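Local atomic coordinates of dehydroquinate synthase (Thermus thermophilus, PDB entry 1UJN), a protein that probably catalyses conversion of 3-deoxy-D-arabino-heptulosonate 7-phosphate to 3-dehydroquinate and phosphate, a shikimate-pathway step that uses NAD(+) and a divalent metal ion. Residues T118-I123 and K160-P165; L171-K176 and L245-A250; G178-D183 and L227-T232; L187-L192 and E200-R205; A250-L255 and L279-P284. All coordinates share one frame; numbering follows the deposited sequence.

Contact 1: T118-I123 and K160-P165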
# COMPACT_ATOMS: atom_id res chain seq x y z
N THR A 118 21.29 -9.65 2.95
CA THR A 118 22.71 -9.74 3.28
C THR A 118 22.98 -9.92 4.77
O THR A 118 24.09 -9.69 5.24
CB THR A 118 23.46 -8.49 2.77
OG1 THR A 118 22.86 -7.31 3.33
CG2 THR A 118 23.39 -8.41 1.25
N THR A 119 21.95 -10.32 5.52
CA THR A 119 22.11 -10.58 6.95
C THR A 119 21.36 -11.88 7.23
O THR A 119 20.48 -12.27 6.46
CB THR A 119 21.48 -9.46 7.83
OG1 THR A 119 20.06 -9.48 7.70
CG2 THR A 119 22.02 -8.09 7.44
N THR A 120 21.69 -12.55 8.33
CA THR A 120 21.00 -13.80 8.64
C THR A 120 19.55 -13.52 9.03
O THR A 120 18.65 -14.27 8.66
CB THR A 120 21.70 -14.56 9.79
OG1 THR A 120 22.03 -13.65 10.84
CG2 THR A 120 22.98 -15.22 9.28
N LEU A 121 19.33 -12.44 9.76
CA LEU A 121 17.97 -12.10 10.17
C LEU A 121 17.10 -11.85 8.94
O LEU A 121 15.93 -12.25 8.92
CB LEU A 121 17.99 -10.85 11.06
CG LEU A 121 16.64 -10.35 11.60
CD1 LEU A 121 15.94 -11.47 12.36
CD2 LEU A 121 16.86 -9.15 12.51
N ALA A 122 17.65 -11.21 7.92
CA ALA A 122 16.87 -10.93 6.71
C ALA A 122 16.58 -12.23 5.96
O ALA A 122 15.50 -12.39 5.38
CB ALA A 122 17.62 -9.96 5.81
N ILE A 123 17.53 -13.16 5.97
CA ILE A 123 17.33 -14.44 5.29
C ILE A 123 16.28 -15.29 6.02
O ILE A 123 15.33 -15.78 5.40
CB ILE A 123 18.65 -15.25 5.23
CG1 ILE A 123 19.68 -14.51 4.37
CG2 ILE A 123 18.39 -16.65 4.67
CD1 ILE A 123 21.04 -15.20 4.29
N LYS A 160 29.87 -13.11 4.96
CA LYS A 160 31.21 -13.15 5.53
C LYS A 160 31.71 -11.83 6.11
O LYS A 160 32.54 -11.82 7.01
CB LYS A 160 32.18 -13.68 4.46
CG LYS A 160 31.82 -15.11 4.04
CD LYS A 160 32.74 -15.66 2.97
CE LYS A 160 32.10 -16.87 2.30
NZ LYS A 160 32.70 -17.18 0.96
N THR A 161 31.20 -10.71 5.61
CA THR A 161 31.62 -9.40 6.12
C THR A 161 30.71 -8.93 7.24
O THR A 161 30.89 -7.85 7.80
CB THR A 161 31.60 -8.34 5.01
OG1 THR A 161 31.90 -7.06 5.57
CG2 THR A 161 30.23 -8.30 4.34
N LEU A 162 29.73 -9.76 7.58
CA LEU A 162 28.76 -9.43 8.62
C LEU A 162 29.35 -9.54 10.02
O LEU A 162 30.00 -10.53 10.36
CB LEU A 162 27.56 -10.38 8.48
CG LEU A 162 26.29 -10.08 9.27
CD1 LEU A 162 25.71 -8.73 8.84
CD2 LEU A 162 25.28 -11.19 9.04
N PRO A 163 29.14 -8.51 10.86
CA PRO A 163 29.66 -8.55 12.23
C PRO A 163 29.13 -9.81 12.91
O PRO A 163 27.97 -10.17 12.73
CB PRO A 163 29.09 -7.28 12.85
CG PRO A 163 29.08 -6.33 11.68
CD PRO A 163 28.53 -7.20 10.57
N LEU A 164 29.97 -10.49 13.68
CA LEU A 164 29.55 -11.72 14.33
C LEU A 164 28.27 -11.60 15.17
O LEU A 164 27.40 -12.46 15.10
CB LEU A 164 30.69 -12.28 15.19
CG LEU A 164 30.44 -13.63 15.87
CD1 LEU A 164 30.19 -14.71 14.83
CD2 LEU A 164 31.64 -13.99 16.73
N PRO A 165 28.15 -10.53 15.98
CA PRO A 165 26.95 -10.37 16.80
C PRO A 165 25.67 -10.32 15.96
O PRO A 165 24.65 -10.90 16.33
CB PRO A 165 27.20 -9.07 17.55
CG PRO A 165 28.71 -9.07 17.69
CD PRO A 165 29.15 -9.49 16.31
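Leu-162 splits its two methyls over the start of helix 120-126, which follows strand 112-117 in the Rossmann-like N-terminal part of the fold; Thr-119 is its N-cap. Leu-162 CD2 lies 3.8 Å from Thr-119 CA and 3.9 Å from Thr-120 N, against the first helical peptide. The other branch, Leu-162 CD1, touches Thr-119 CG2 at 4.0 Å and approaches Thr-118 O. CG of Leu-162 stands opposite its backbone N (chi1 -168°), sending the fork across to the helix. A branched aliphatic residue suits this place because it can meet a methyl and a backbone at once.

In the next shell, Thr-120 OG1 bonds to Phe-167 O on helix 164-181, a second tie between the two regions. Thr-118 and Thr-119 are predicted to bind NAD(+), so the packing probably helps to shape the cofactor site. Threonine serves both needs at the N-cap: its methyl packs and its hydroxyl caps. With a valine at Thr-119, the first-turn amide of Ala-122 would probably be left without its side-chain acceptor and the helix start less firmly fixed. That capping bond runs from Ala-122 N to Thr-119 OG1, 3.0 Å long with an N-H...O angle of 151°.

Contact 2: L171-K176 and L245-A250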
# COMPACT_ATOMS: atom_id res chain seq x y z
N LEU A 171 20.58 -16.19 13.84
CA LEU A 171 20.52 -17.58 14.24
C LEU A 171 19.53 -17.77 15.38
O LEU A 171 19.01 -18.86 15.58
CB LEU A 171 21.91 -18.09 14.63
CG LEU A 171 22.96 -17.97 13.53
CD1 LEU A 171 24.17 -18.83 13.87
CD2 LEU A 171 22.38 -18.40 12.20
N VAL A 172 19.26 -16.70 16.13
CA VAL A 172 18.31 -16.77 17.24
C VAL A 172 16.91 -17.01 16.68
O VAL A 172 16.14 -17.81 17.21
CB VAL A 172 18.30 -15.47 18.07
CG1 VAL A 172 17.13 -15.48 19.06
CG2 VAL A 172 19.61 -15.32 18.82
N GLU A 173 16.59 -16.31 15.59
CA GLU A 173 15.29 -16.44 14.95
C GLU A 173 15.11 -17.86 14.41
O GLU A 173 14.01 -18.41 14.45
CB GLU A 173 15.18 -15.44 13.80
CG GLU A 173 13.83 -14.75 13.70
CD GLU A 173 13.56 -13.80 14.86
OE1 GLU A 173 13.83 -12.59 14.72
OE2 GLU A 173 13.08 -14.27 15.91
N ALA A 174 16.19 -18.45 13.91
CA ALA A 174 16.15 -19.81 13.38
C ALA A 174 15.87 -20.76 14.55
O ALA A 174 15.07 -21.70 14.44
CB ALA A 174 17.48 -20.16 12.72
N PHE A 175 16.53 -20.50 15.67
CA PHE A 175 16.38 -21.28 16.89
C PHE A 175 14.91 -21.25 17.29
O PHE A 175 14.34 -22.26 17.69
CB PHE A 175 17.24 -20.66 18.00
CG PHE A 175 17.22 -21.42 19.29
CD1 PHE A 175 18.23 -22.33 19.59
CD2 PHE A 175 16.19 -21.23 20.20
CE1 PHE A 175 18.23 -23.03 20.80
CE2 PHE A 175 16.17 -21.93 21.41
CZ PHE A 175 17.19 -22.84 21.71
N LYS A 176 14.32 -20.06 17.20
CA LYS A 176 12.91 -19.88 17.54
C LYS A 176 12.04 -20.78 16.66
O LYS A 176 11.10 -21.43 17.16
CB LYS A 176 12.52 -18.42 17.33
CG LYS A 176 11.11 -18.07 17.77
CD LYS A 176 10.73 -16.66 17.31
CE LYS A 176 10.62 -16.60 15.79
NZ LYS A 176 10.16 -15.27 15.31
N LEU A 245 18.93 -2.29 22.69
CA LEU A 245 19.05 -3.76 22.65
C LEU A 245 18.60 -4.29 21.29
O LEU A 245 17.44 -4.16 20.92
CB LEU A 245 18.19 -4.38 23.77
CG LEU A 245 18.17 -5.91 23.84
CD1 LEU A 245 19.53 -6.44 24.25
CD2 LEU A 245 17.10 -6.35 24.81
N PRO A 246 19.52 -4.90 20.52
CA PRO A 246 19.19 -5.44 19.20
C PRO A 246 18.02 -6.43 19.26
O PRO A 246 17.89 -7.20 20.21
CB PRO A 246 20.49 -6.12 18.76
CG PRO A 246 21.55 -5.33 19.47
CD PRO A 246 20.94 -5.14 20.84
N HIS A 247 17.18 -6.42 18.23
CA HIS A 247 16.01 -7.30 18.18
C HIS A 247 16.29 -8.76 18.49
O HIS A 247 15.59 -9.37 19.31
CB HIS A 247 15.35 -7.21 16.80
CG HIS A 247 14.10 -8.03 16.69
ND1 HIS A 247 12.94 -7.70 17.34
CD2 HIS A 247 13.85 -9.17 16.01
CE1 HIS A 247 12.01 -8.61 17.08
NE2 HIS A 247 12.54 -9.51 16.27
N GLY A 248 17.30 -9.33 17.83
CA GLY A 248 17.63 -10.73 18.06
C GLY A 248 18.02 -11.04 19.49
O GLY A 248 17.72 -12.12 20.01
N MET A 249 18.69 -10.09 20.14
CA MET A 249 19.11 -10.28 21.51
C MET A 249 17.87 -10.27 22.41
O MET A 249 17.76 -11.08 23.33
CB MET A 249 20.08 -9.18 21.93
CG MET A 249 21.36 -9.15 21.09
SD MET A 249 22.26 -10.72 21.13
CE MET A 249 23.81 -10.26 20.29
N ALA A 250 16.95 -9.36 22.11
CA ALA A 250 15.72 -9.25 22.88
C ALA A 250 14.92 -10.54 22.76
O ALA A 250 14.33 -11.01 23.74
CB ALA A 250 14.90 -8.07 22.38
O HOH W 1 11.53 -11.49 15.34
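Glu-173 and His-247 meet between two helices, their side chains crossing at about a right angle and the carboxylate turned 50° from the imidazole plane. Glu-173 OE1 comes to the edge of the ring, near its plane, 3.7 Å from His-247 CD2. The glutamate gets there through a bend at chi2 (68°), while His-247 holds CG anti to its backbone N, which brings the ring edge to Glu-173 OE1. A water modelled between them lies 2.6 Å from Glu-173 OE1, to which it donates; its 2.4 Å separation from His-247 NE2 is unusually short, so that bridge is doubtful.

The other carboxylate oxygen, Glu-173 OE2, forms a salt bridge with Lys-176 NZ at 3.1 Å, the lysine arriving well above the carboxylate plane, and the same NZ also donates to Leu-227 O. His-247 ND1 is bonded to Glu-238 OE1, which fixes the rotation of the ring. Beside this polar pair Val-172 CG1 rests 3.5 Å from Gly-248 O; with no side chain on Gly-248, the valine meets its backbone directly. Glu-173 and His-247, with His-231, are predicted zinc ligands, and their donor atoms face one vacant point, consistent with an empty metal site of dehydroquinate synthase.

Contact 3: G178-D183 and L227-T232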
# COMPACT_ATOMS: atom_id res chain seq x y z
N GLY A 178 12.89 -23.47 15.41
CA GLY A 178 13.14 -24.83 15.87
C GLY A 178 12.18 -25.21 16.98
O GLY A 178 11.61 -26.30 16.98
N LEU A 179 11.99 -24.30 17.93
CA LEU A 179 11.08 -24.54 19.04
C LEU A 179 9.63 -24.61 18.55
O LEU A 179 8.84 -25.41 19.04
CB LEU A 179 11.21 -23.42 20.08
CG LEU A 179 12.55 -23.33 20.82
CD1 LEU A 179 12.54 -22.12 21.74
CD2 LEU A 179 12.79 -24.61 21.62
N ILE A 180 9.30 -23.77 17.57
CA ILE A 180 7.95 -23.73 17.02
C ILE A 180 7.60 -24.99 16.24
O ILE A 180 6.52 -25.57 16.42
CB ILE A 180 7.76 -22.50 16.10
CG1 ILE A 180 7.87 -21.21 16.92
CG2 ILE A 180 6.40 -22.57 15.42
CD1 ILE A 180 7.80 -19.95 16.09
N ALA A 181 8.50 -25.43 15.37
CA ALA A 181 8.26 -26.61 14.55
C ALA A 181 8.60 -27.93 15.24
O ALA A 181 8.07 -28.99 14.87
CB ALA A 181 9.05 -26.50 13.24
N GLY A 182 9.48 -27.88 16.24
CA GLY A 182 9.89 -29.09 16.92
C GLY A 182 11.07 -29.69 16.17
O GLY A 182 11.33 -30.89 16.24
N ASP A 183 11.78 -28.84 15.44
CA ASP A 183 12.94 -29.25 14.65
C ASP A 183 14.21 -29.10 15.48
O ASP A 183 14.77 -28.01 15.60
CB ASP A 183 13.04 -28.38 13.39
CG ASP A 183 14.00 -28.96 12.37
OD1 ASP A 183 15.06 -29.48 12.76
OD2 ASP A 183 13.69 -28.88 11.16
N LEU A 227 4.84 -17.58 15.84
CA LEU A 227 6.07 -16.91 15.42
C LEU A 227 6.39 -15.78 16.41
O LEU A 227 7.50 -15.24 16.41
CB LEU A 227 5.91 -16.34 14.01
CG LEU A 227 5.69 -17.37 12.89
CD1 LEU A 227 5.26 -16.66 11.62
CD2 LEU A 227 6.96 -18.17 12.66
N ASN A 228 5.41 -15.43 17.24
CA ASN A 228 5.61 -14.37 18.22
C ASN A 228 6.20 -14.91 19.52
O ASN A 228 6.20 -14.22 20.54
CB ASN A 228 4.30 -13.65 18.50
CG ASN A 228 3.80 -12.87 17.30
OD1 ASN A 228 4.53 -12.07 16.72
ND2 ASN A 228 2.54 -13.11 16.92
N LEU A 229 6.71 -16.14 19.47
CA LEU A 229 7.32 -16.76 20.64
C LEU A 229 8.49 -15.90 21.13
O LEU A 229 9.39 -15.58 20.35
CB LEU A 229 7.82 -18.16 20.29
CG LEU A 229 8.60 -18.95 21.35
CD1 LEU A 229 7.70 -19.25 22.56
CD2 LEU A 229 9.11 -20.24 20.74
N GLY A 230 8.46 -15.52 22.40
CA GLY A 230 9.52 -14.71 22.98
C GLY A 230 9.47 -13.23 22.63
O GLY A 230 10.31 -12.45 23.08
N HIS A 231 8.47 -12.83 21.85
CA HIS A 231 8.34 -11.44 21.43
C HIS A 231 7.59 -10.51 22.37
O HIS A 231 7.74 -9.29 22.29
CB HIS A 231 7.71 -11.36 20.04
CG HIS A 231 8.65 -11.73 18.93
ND1 HIS A 231 9.25 -12.97 18.83
CD2 HIS A 231 9.09 -11.02 17.86
CE1 HIS A 231 10.01 -13.01 17.75
NE2 HIS A 231 9.93 -11.83 17.14
N THR A 232 6.77 -11.06 23.27
CA THR A 232 6.02 -10.23 24.20
C THR A 232 6.99 -9.55 25.17
O THR A 232 6.94 -8.33 25.36
CB THR A 232 4.99 -11.05 25.00
OG1 THR A 232 4.08 -11.70 24.09
CG2 THR A 232 4.18 -10.14 25.92
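Leu-229, which packs on Leu-179 and Ile-180 across this contact, also supports the flat group of its own segment, the His-231 ring: its carbonyl carbon lies at the ring edge, in the plane. His-231 ND1 donates to Leu-229 O at 3.0 Å with an N-H...O angle of 159°. The acceptor sits almost exactly in the imidazole plane, whereas ND1 stands 59° out of the carbonyl plane, so the bond is well directed for the ring but not for the lone pairs. The ring of His-247 meets this one at about 60°, and Val-251 also touches it.

Between the segments the side-chain packing is apolar and no hydrogen bond crosses. One methyl, Leu-229 CD2, reaches 3.9 Å from Leu-179 CB and 4.1 Å from Ile-180 CG1. With CG anti to the backbone N (chi1 175°), Leu-229 is directed at helix 164-181 and crosses Leu-179 at about a right angle, while it and Ile-180 slide past each other in opposite directions. Ile-180 extends further: its CD1 rests 3.6 Å from Leu-227 CA and 4.0 Å from Leu-227 CD2. Long aliphatic chains suit a place where a helix must be joined to the loop before helix 231-240.

Two glycines shape the ends. Gly-182 leaves the helix with positive phi, its N and that of Asp-183 both bonded to Gly-178 O; Gly-230, also with positive phi, is the N-cap before helix 231-240. The packed loop probably helps place His-231, a predicted zinc ligand, in the metal site characteristic of dehydroquinate synthases.

Contact 4: L187-L192 and E200-R205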
# COMPACT_ATOMS: atom_id res chain seq x y z
N LEU A 187 17.99 -26.06 16.58
CA LEU A 187 18.41 -25.65 17.91
C LEU A 187 19.93 -25.78 18.04
O LEU A 187 20.52 -25.35 19.02
CB LEU A 187 17.72 -26.51 18.98
CG LEU A 187 16.19 -26.56 18.97
CD1 LEU A 187 15.70 -27.36 20.18
CD2 LEU A 187 15.61 -25.15 19.01
N LYS A 188 20.55 -26.38 17.03
CA LYS A 188 21.99 -26.60 17.00
C LYS A 188 22.68 -25.45 16.26
O LYS A 188 22.78 -25.46 15.03
CB LYS A 188 22.27 -27.94 16.30
CG LYS A 188 23.73 -28.34 16.19
CD LYS A 188 23.84 -29.64 15.39
CE LYS A 188 25.28 -30.12 15.25
NZ LYS A 188 25.86 -30.57 16.56
N VAL A 189 23.19 -24.48 17.02
CA VAL A 189 23.84 -23.30 16.44
C VAL A 189 25.24 -22.97 16.96
O VAL A 189 25.99 -22.25 16.31
CB VAL A 189 22.97 -22.04 16.66
CG1 VAL A 189 21.57 -22.26 16.09
CG2 VAL A 189 22.89 -21.73 18.15
N GLU A 190 25.59 -23.50 18.14
CA GLU A 190 26.88 -23.22 18.77
C GLU A 190 28.13 -23.23 17.88
O GLU A 190 29.08 -22.50 18.14
CB GLU A 190 27.10 -24.18 19.95
CG GLU A 190 26.03 -24.10 21.02
CD GLU A 190 26.35 -24.94 22.24
OE1 GLU A 190 26.60 -26.16 22.08
OE2 GLU A 190 26.35 -24.39 23.36
N ASP A 191 28.12 -24.06 16.84
CA ASP A 191 29.28 -24.16 15.95
C ASP A 191 29.22 -23.29 14.71
O ASP A 191 30.23 -23.06 14.04
CB ASP A 191 29.44 -25.61 15.49
CG ASP A 191 28.24 -26.11 14.72
OD1 ASP A 191 27.16 -26.24 15.33
OD2 ASP A 191 28.36 -26.36 13.50
N LEU A 192 28.02 -22.81 14.38
CA LEU A 192 27.81 -22.00 13.19
C LEU A 192 28.58 -20.68 13.12
O LEU A 192 28.65 -19.93 14.09
CB LEU A 192 26.32 -21.72 13.02
CG LEU A 192 25.41 -22.93 12.74
CD1 LEU A 192 23.96 -22.47 12.71
CD2 LEU A 192 25.80 -23.58 11.42
N GLU A 200 24.63 -23.29 4.87
CA GLU A 200 23.63 -23.25 3.81
C GLU A 200 22.41 -24.12 4.13
O GLU A 200 21.27 -23.65 4.06
CB GLU A 200 24.24 -23.69 2.47
CG GLU A 200 23.21 -23.97 1.38
CD GLU A 200 23.84 -24.33 0.04
OE1 GLU A 200 23.22 -25.11 -0.71
OE2 GLU A 200 24.94 -23.83 -0.27
N ALA A 201 22.65 -25.37 4.50
CA ALA A 201 21.56 -26.29 4.83
C ALA A 201 20.79 -25.83 6.06
O ALA A 201 19.56 -26.00 6.13
CB ALA A 201 22.12 -27.70 5.05
N PHE A 202 21.49 -25.26 7.03
CA PHE A 202 20.85 -24.77 8.25
C PHE A 202 19.90 -23.62 7.92
O PHE A 202 18.76 -23.60 8.36
CB PHE A 202 21.90 -24.29 9.25
CG PHE A 202 21.30 -23.78 10.54
CD1 PHE A 202 21.09 -24.65 11.61
CD2 PHE A 202 20.92 -22.45 10.67
CE1 PHE A 202 20.50 -24.19 12.79
CE2 PHE A 202 20.33 -21.99 11.84
CZ PHE A 202 20.12 -22.86 12.91
N LEU A 203 20.38 -22.65 7.15
CA LEU A 203 19.55 -21.50 6.79
C LEU A 203 18.34 -21.90 5.95
O LEU A 203 17.23 -21.39 6.15
CB LEU A 203 20.39 -20.44 6.06
CG LEU A 203 21.38 -19.69 6.96
CD1 LEU A 203 22.23 -18.74 6.13
CD2 LEU A 203 20.62 -18.91 8.03
N ALA A 204 18.55 -22.82 5.01
CA ALA A 204 17.46 -23.30 4.17
C ALA A 204 16.42 -23.98 5.05
O ALA A 204 15.22 -23.83 4.83
CB ALA A 204 17.98 -24.27 3.13
N ARG A 205 16.88 -24.72 6.05
CA ARG A 205 15.96 -25.39 6.95
C ARG A 205 15.17 -24.36 7.76
O ARG A 205 13.96 -24.51 7.97
CB ARG A 205 16.72 -26.33 7.89
CG ARG A 205 15.82 -27.07 8.87
CD ARG A 205 16.60 -28.06 9.72
NE ARG A 205 16.95 -29.26 8.96
CZ ARG A 205 16.08 -30.22 8.63
NH1 ARG A 205 14.81 -30.13 8.99
NH2 ARG A 205 16.49 -31.27 7.94
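Phe-202 carries the contact for segment 200-205, reaching from helix 199-216 to the loop at 187-192. Its CG lies opposite the backbone N (chi1 -180°), which carries the ring from the helix to the loop. Leu-192 CD1 sits over the centre of one face in a CH-pi contact, 3.5 Å from the centroid of the Phe-202 ring and only 5° off the ring normal. Val-189 CG1 comes 3.5 Å from Phe-202 CZ, and Lys-188 O approaches Phe-202 CE1 obliquely at 3.4 Å.

Val-189 and Leu-192 are the first and last residues of a type I beta turn, which brings both to the ring and is closed by Leu-192 N donating to Val-189 O at 2.9 Å. Both ends of the turn bring a methyl to the same ring, for which a broad, flat phenylalanine is well suited. Lys-188 O is not left to the ring alone, since it also accepts from Arg-198 NH2. The Phe-202 ring also touches Ala-174 of helix 164-181, so it sits between that helix and the loop that follows it. At the end of the segment, Arg-205 NH1 forms a salt bridge with Asp-183 OD2, just beyond helix 164-181.

Contact 5: A250-L255 and L279-P284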
# COMPACT_ATOMS: atom_id res chain seq x y z
N ALA A 250 16.95 -9.36 22.11
CA ALA A 250 15.72 -9.25 22.88
C ALA A 250 14.92 -10.54 22.76
O ALA A 250 14.33 -11.01 23.74
CB ALA A 250 14.90 -8.07 22.38
N VAL A 251 14.89 -11.11 21.56
CA VAL A 251 14.17 -12.35 21.35
C VAL A 251 14.78 -13.47 22.19
O VAL A 251 14.05 -14.25 22.81
CB VAL A 251 14.20 -12.77 19.86
CG1 VAL A 251 13.63 -14.18 19.71
CG2 VAL A 251 13.39 -11.78 19.03
N ALA A 252 16.10 -13.54 22.22
CA ALA A 252 16.79 -14.57 23.00
C ALA A 252 16.36 -14.48 24.47
O ALA A 252 16.08 -15.50 25.11
CB ALA A 252 18.29 -14.40 22.89
N TYR A 253 16.31 -13.26 24.99
CA TYR A 253 15.90 -13.03 26.38
C TYR A 253 14.44 -13.45 26.56
O TYR A 253 14.08 -14.03 27.58
CB TYR A 253 16.05 -11.55 26.75
CG TYR A 253 17.46 -11.13 27.11
CD1 TYR A 253 18.08 -10.05 26.47
CD2 TYR A 253 18.16 -11.79 28.12
CE1 TYR A 253 19.36 -9.63 26.84
CE2 TYR A 253 19.44 -11.38 28.49
CZ TYR A 253 20.03 -10.30 27.85
OH TYR A 253 21.28 -9.88 28.24
N GLY A 254 13.62 -13.16 25.55
CA GLY A 254 12.21 -13.52 25.61
C GLY A 254 12.01 -15.02 25.56
O GLY A 254 11.06 -15.55 26.14
N LEU A 255 12.91 -15.72 24.87
CA LEU A 255 12.83 -17.18 24.77
C LEU A 255 13.07 -17.83 26.12
O LEU A 255 12.46 -18.85 26.45
CB LEU A 255 13.85 -17.69 23.75
CG LEU A 255 13.55 -17.30 22.30
CD1 LEU A 255 14.63 -17.86 21.39
CD2 LEU A 255 12.19 -17.85 21.91
N LEU A 279 24.53 -18.40 26.19
CA LEU A 279 25.97 -18.38 26.45
C LEU A 279 26.73 -18.18 25.15
O LEU A 279 27.70 -17.42 25.08
CB LEU A 279 26.41 -19.68 27.12
CG LEU A 279 25.93 -19.90 28.55
CD1 LEU A 279 26.53 -21.19 29.10
CD2 LEU A 279 26.33 -18.72 29.41
N TRP A 280 26.27 -18.86 24.11
CA TRP A 280 26.88 -18.77 22.79
C TRP A 280 26.63 -17.37 22.21
O TRP A 280 27.50 -16.79 21.57
CB TRP A 280 26.26 -19.82 21.88
CG TRP A 280 26.60 -19.68 20.43
CD1 TRP A 280 27.76 -20.07 19.82
CD2 TRP A 280 25.76 -19.14 19.41
NE1 TRP A 280 27.69 -19.80 18.48
CE2 TRP A 280 26.48 -19.23 18.20
CE3 TRP A 280 24.47 -18.58 19.40
CZ2 TRP A 280 25.95 -18.78 16.98
CZ3 TRP A 280 23.94 -18.14 18.19
CH2 TRP A 280 24.68 -18.25 17.00
N LEU A 281 25.44 -16.84 22.47
CA LEU A 281 25.05 -15.53 21.95
C LEU A 281 25.77 -14.35 22.60
O LEU A 281 26.13 -13.39 21.92
CB LEU A 281 23.54 -15.35 22.10
CG LEU A 281 22.89 -14.15 21.41
CD1 LEU A 281 23.07 -14.28 19.90
CD2 LEU A 281 21.41 -14.10 21.77
N SER A 282 25.97 -14.43 23.92
CA SER A 282 26.61 -13.36 24.67
C SER A 282 25.87 -12.04 24.47
O SER A 282 26.44 -11.05 24.01
CB SER A 282 28.07 -13.19 24.25
OG SER A 282 28.86 -14.28 24.70
N PRO A 283 24.57 -12.02 24.82
CA PRO A 283 23.75 -10.81 24.67
C PRO A 283 24.22 -9.69 25.59
O PRO A 283 24.82 -9.95 26.64
CB PRO A 283 22.35 -11.31 25.03
CG PRO A 283 22.64 -12.33 26.08
CD PRO A 283 23.80 -13.09 25.47
N PRO A 284 23.97 -8.43 25.22
CA PRO A 284 24.41 -7.34 26.08
C PRO A 284 23.62 -7.32 27.39
O PRO A 284 22.40 -7.55 27.39
CB PRO A 284 24.16 -6.10 25.23
CG PRO A 284 22.98 -6.50 24.39
CD PRO A 284 23.32 -7.92 24.00
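Tyr-253 and Pro-284 make the single hydrogen bond of this contact: the tyrosine hydroxyl, Tyr-253 OH, donates to Pro-284 O over 2.7 Å. The acceptor lies at the ring edge, in the ring plane, but OH stands 53° above the carbonyl plane, with a C=O...O angle of 124°. A tyrosine suits the place because its length carries a donor from the helix to a carbonyl in the loop. Its CG is turned anti to the carbonyl carbon (chi1 -80°), beside the backbone N, and from there the phenol reaches the prolines.

The apolar contacts lie alongside. Tyr-253 CZ and Pro-283 CG are 3.8 Å apart, the two side chains crossing at a slant; the same Pro-283 CG also comes 3.5 Å from the polar Tyr-253 OH. One residue earlier in the helix, the small Ala-252 faces Leu-281, and the 3.3 Å between Ala-252 CB and Leu-281 CD2 is tighter than usual for two carbons, its exact value doubtful.

Both segments belong to the helical C-terminal part of dehydroquinate synthase, where helix 247-264 packs against the end of helix 271-281. That second helix ends at Leu-281; the next residue, Ser-282, has positive phi and turns the chain away, and Pro-283 and Pro-284 then lead it past the tyrosine. A phenylalanine at Tyr-253 would probably keep much of the proline packing but leave Pro-284 O without its hydroxyl donor.

Around these residues, Leu-237, Leu-286 and Leu-346 touch the tyrosine, so its ring is set among apolar neighbours. Leu-281 also reaches Val-172 and Lys-168 of helix 164-181.

Overall arrangement
From the N terminus, contact 1 closes first, bringing the chain after strand 112-117 together with the approach to helix 164-181. That helix continues into the C-terminal part, where contact 2 closes a long loop from 171-176 to 245-250. Contact 3 is nested inside it, and contact 4 inside contact 3, joining the loop at 187-192 to helix 199-216. Contact 5 follows in series, sharing Ala-250 with contact 2 and adding helix 271-281; no two contacts cross. Helix 164-181 serves contacts 1, 2 and 3 and so links the predicted NAD(+)-binding side to the helical side. Contacts 2 and 3 meet at the predicted metal ligands, while Trp-280 brings contact 5 against contact 4.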